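Local atomic coordinates of nucleoprotein (Human coronavirus NL63, PDB entry 5EPW), a protein that probably packages the viral RNA genome into a helical ribonucleocapsid, with its C-terminal domain pairing the subunits into dimers. Residues S19-P24 / R32-I37. Numbering follows the deposited sequence.
Sequences SQLKKP and REENVI
Glu34 and Ser19 meet through their first torsions and the extended chain of Glu34: Glu34 places CG beside its backbone N (chi1 -73°) and then runs out extended, carrying its carboxylate to the start of the 3-10 turn 20-22, while Ser19 holds OG anti to its own N (chi1 -178°), turned to meet it. The two carboxylate oxygens share the work. OE1 of Glu34 receives the backbone N of Gln20 at 2.8 Å on its syn lone pair, in a nearly straight bond of 170°. OE2 of Glu34 takes the hydroxyl of Ser19 in a very short bond, 2.5 Å from OG. That same OG of Ser19 accepts the backbone N of Leu21 at 3.0 Å, which closes an ST turn, so the hydroxyl links the amide of Leu21 to the carboxylate, while the amide of Gln20 binds that carboxylate directly. Lying against the N-terminal end of the turn, the carboxylate probably gains from the backbone N-H groups there and would tend to stay ionised.

Carbon contacts are few. CB and CG of Gln20 each come to 3.5 Å from OE1 of Glu34, and CD1 of Leu21 approaches OE2 of Glu34 more loosely. Beyond CG the Gln20 chain bends away, leaving its amide plane nearly at right angles to the carboxylate; its OE1 accepts NZ of Lys23 at 3.0 Å, and also the backbone N of Val29. Lys23 NZ in turn reaches the carbonyl of Lys27, tying the turn to the loop between the two segments.

In this surface contact of the dimeric domain, the loop and 3-10 turn near the start of the modelled chain are joined to the residues leading into helix 36-39. Asn35 N-caps that helix, Ile37 packs against Val55 of helix 52-57, and Val36 touches Phe79 of the second subunit.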
loop_
_atom_site.group_PDB
_atom_site.type_symbol
_atom_site.label_atom_id
_atom_site.label_comp_id
_atom_site.label_asym_id
_atom_site.label_seq_id
_atom_site.Cartn_x
_atom_site.Cartn_y
_atom_site.Cartn_z
ATOM N N SER B 19 -22.415 0.129 -4.930
ATOM C CA SER B 19 -21.620 1.077 -4.135
ATOM C C SER B 19 -20.250 0.439 -3.903
ATOM O O SER B 19 -20.145 -0.759 -3.645
ATOM C CB SER B 19 -22.319 1.262 -2.757
ATOM O OG SER B 19 -21.732 2.195 -1.827
ATOM N N GLN B 20 -19.208 1.268 -3.913
ATOM C CA GLN B 20 -17.898 0.835 -3.355
ATOM C C GLN B 20 -18.051 0.437 -1.882
ATOM O O GLN B 20 -17.221 -0.324 -1.364
ATOM C CB GLN B 20 -16.869 2.025 -3.501
ATOM C CG GLN B 20 -16.412 2.391 -4.889
ATOM C CD GLN B 20 -15.809 1.261 -5.613
ATOM O OE1 GLN B 20 -14.743 0.761 -5.222
ATOM N NE2 GLN B 20 -16.490 0.803 -6.680
ATOM N N LEU B 21 -19.081 0.890 -1.147
ATOM C CA LEU B 21 -19.272 0.435 0.229
ATOM C C LEU B 21 -19.749 -0.987 0.382
ATOM O O LEU B 21 -19.755 -1.498 1.519
ATOM C CB LEU B 21 -20.208 1.345 1.017
ATOM C CG LEU B 21 -19.739 2.790 1.090
ATOM C CD1 LEU B 21 -20.953 3.693 1.163
ATOM C CD2 LEU B 21 -18.758 2.976 2.249
ATOM N N LYS B 22 -20.038 -1.660 -0.743
ATOM C CA LYS B 22 -20.314 -3.076 -0.827
ATOM C C LYS B 22 -19.021 -3.856 -0.819
ATOM O O LYS B 22 -19.043 -5.081 -0.609
ATOM C CB LYS B 22 -21.097 -3.465 -2.127
ATOM N N LYS B 23 -17.888 -3.175 -1.076
ATOM C CA LYS B 23 -16.563 -3.858 -1.047
ATOM C C LYS B 23 -15.926 -3.636 0.283
ATOM O O LYS B 23 -16.189 -2.635 0.910
ATOM C CB LYS B 23 -15.618 -3.337 -2.153
ATOM C CG LYS B 23 -16.156 -3.565 -3.553
ATOM C CD LYS B 23 -15.646 -2.593 -4.567
ATOM C CE LYS B 23 -14.498 -3.159 -5.313
ATOM N NZ LYS B 23 -13.799 -2.000 -5.995
ATOM N N PRO B 24 -15.014 -4.556 0.714
ATOM C CA PRO B 24 -14.171 -4.345 1.902
ATOM C C PRO B 24 -13.399 -2.960 1.740
ATOM O O PRO B 24 -13.031 -2.562 0.617
ATOM C CB PRO B 24 -13.213 -5.538 1.914
ATOM C CG PRO B 24 -13.654 -6.504 0.852
ATOM C CD PRO B 24 -14.608 -5.772 -0.084
ATOM N N ARG B 32 -15.635 11.011 -7.612
ATOM C CA ARG B 32 -16.489 12.117 -7.181
ATOM C C ARG B 32 -17.815 11.626 -6.633
ATOM O O ARG B 32 -18.328 12.118 -5.624
ATOM C CB ARG B 32 -16.747 13.058 -8.365
ATOM C CG ARG B 32 -17.857 14.049 -8.065
ATOM C CD ARG B 32 -17.389 15.423 -7.804
ATOM N NE ARG B 32 -17.508 16.267 -8.991
ATOM C CZ ARG B 32 -16.728 17.325 -9.229
ATOM N NH1 ARG B 32 -15.767 17.672 -8.372
ATOM N NH2 ARG B 32 -16.888 18.035 -10.351
ATOM N N GLU B 33 -18.356 10.574 -7.261
ATOM C CA GLU B 33 -19.631 9.926 -6.883
ATOM C C GLU B 33 -19.592 9.324 -5.484
ATOM O O GLU B 33 -20.518 9.395 -4.711
ATOM C CB GLU B 33 -19.978 8.836 -7.913
ATOM C CG GLU B 33 -19.788 9.226 -9.393
ATOM C CD GLU B 33 -18.379 9.064 -9.941
ATOM O OE1 GLU B 33 -17.766 10.085 -10.208
ATOM O OE2 GLU B 33 -17.900 7.920 -10.158
ATOM N N GLU B 34 -18.450 8.680 -5.138
ATOM C CA GLU B 34 -18.279 8.066 -3.816
ATOM C C GLU B 34 -16.812 8.374 -3.427
ATOM O O GLU B 34 -15.836 7.688 -3.803
ATOM C CB GLU B 34 -18.463 6.566 -3.871
ATOM C CG GLU B 34 -19.936 6.120 -4.059
ATOM C CD GLU B 34 -20.086 4.627 -3.832
ATOM O OE1 GLU B 34 -19.597 3.920 -4.701
ATOM O OE2 GLU B 34 -20.651 4.200 -2.783
ATOM N N ASN B 35 -16.694 9.475 -2.712
ATOM C CA ASN B 35 -15.378 10.108 -2.555
ATOM C C ASN B 35 -14.545 9.519 -1.387
ATOM O O ASN B 35 -14.898 8.491 -0.808
ATOM C CB ASN B 35 -15.550 11.613 -2.508
ATOM C CG ASN B 35 -16.189 12.087 -1.215
ATOM O OD1 ASN B 35 -16.188 11.409 -0.141
ATOM N ND2 ASN B 35 -16.816 13.303 -1.319
ATOM N N VAL B 36 -13.427 10.166 -1.114
ATOM C CA VAL B 36 -12.518 9.648 -0.120
ATOM C C VAL B 36 -13.144 9.595 1.300
ATOM O O VAL B 36 -12.869 8.697 2.081
ATOM C CB VAL B 36 -11.183 10.440 -0.132
ATOM C CG1 VAL B 36 -10.286 10.112 1.048
ATOM C CG2 VAL B 36 -10.501 10.203 -1.439
ATOM N N ILE B 37 -13.901 10.642 1.636
ATOM C CA ILE B 37 -14.582 10.628 2.911
ATOM C C ILE B 37 -15.628 9.504 3.033
ATOM O O ILE B 37 -15.726 8.826 4.075
ATOM C CB ILE B 37 -15.282 11.996 3.161
ATOM C CG1 ILE B 37 -14.289 13.115 3.297
ATOM C CG2 ILE B 37 -16.310 11.910 4.312
ATOM C CD1 ILE B 37 -14.872 14.517 3.171
#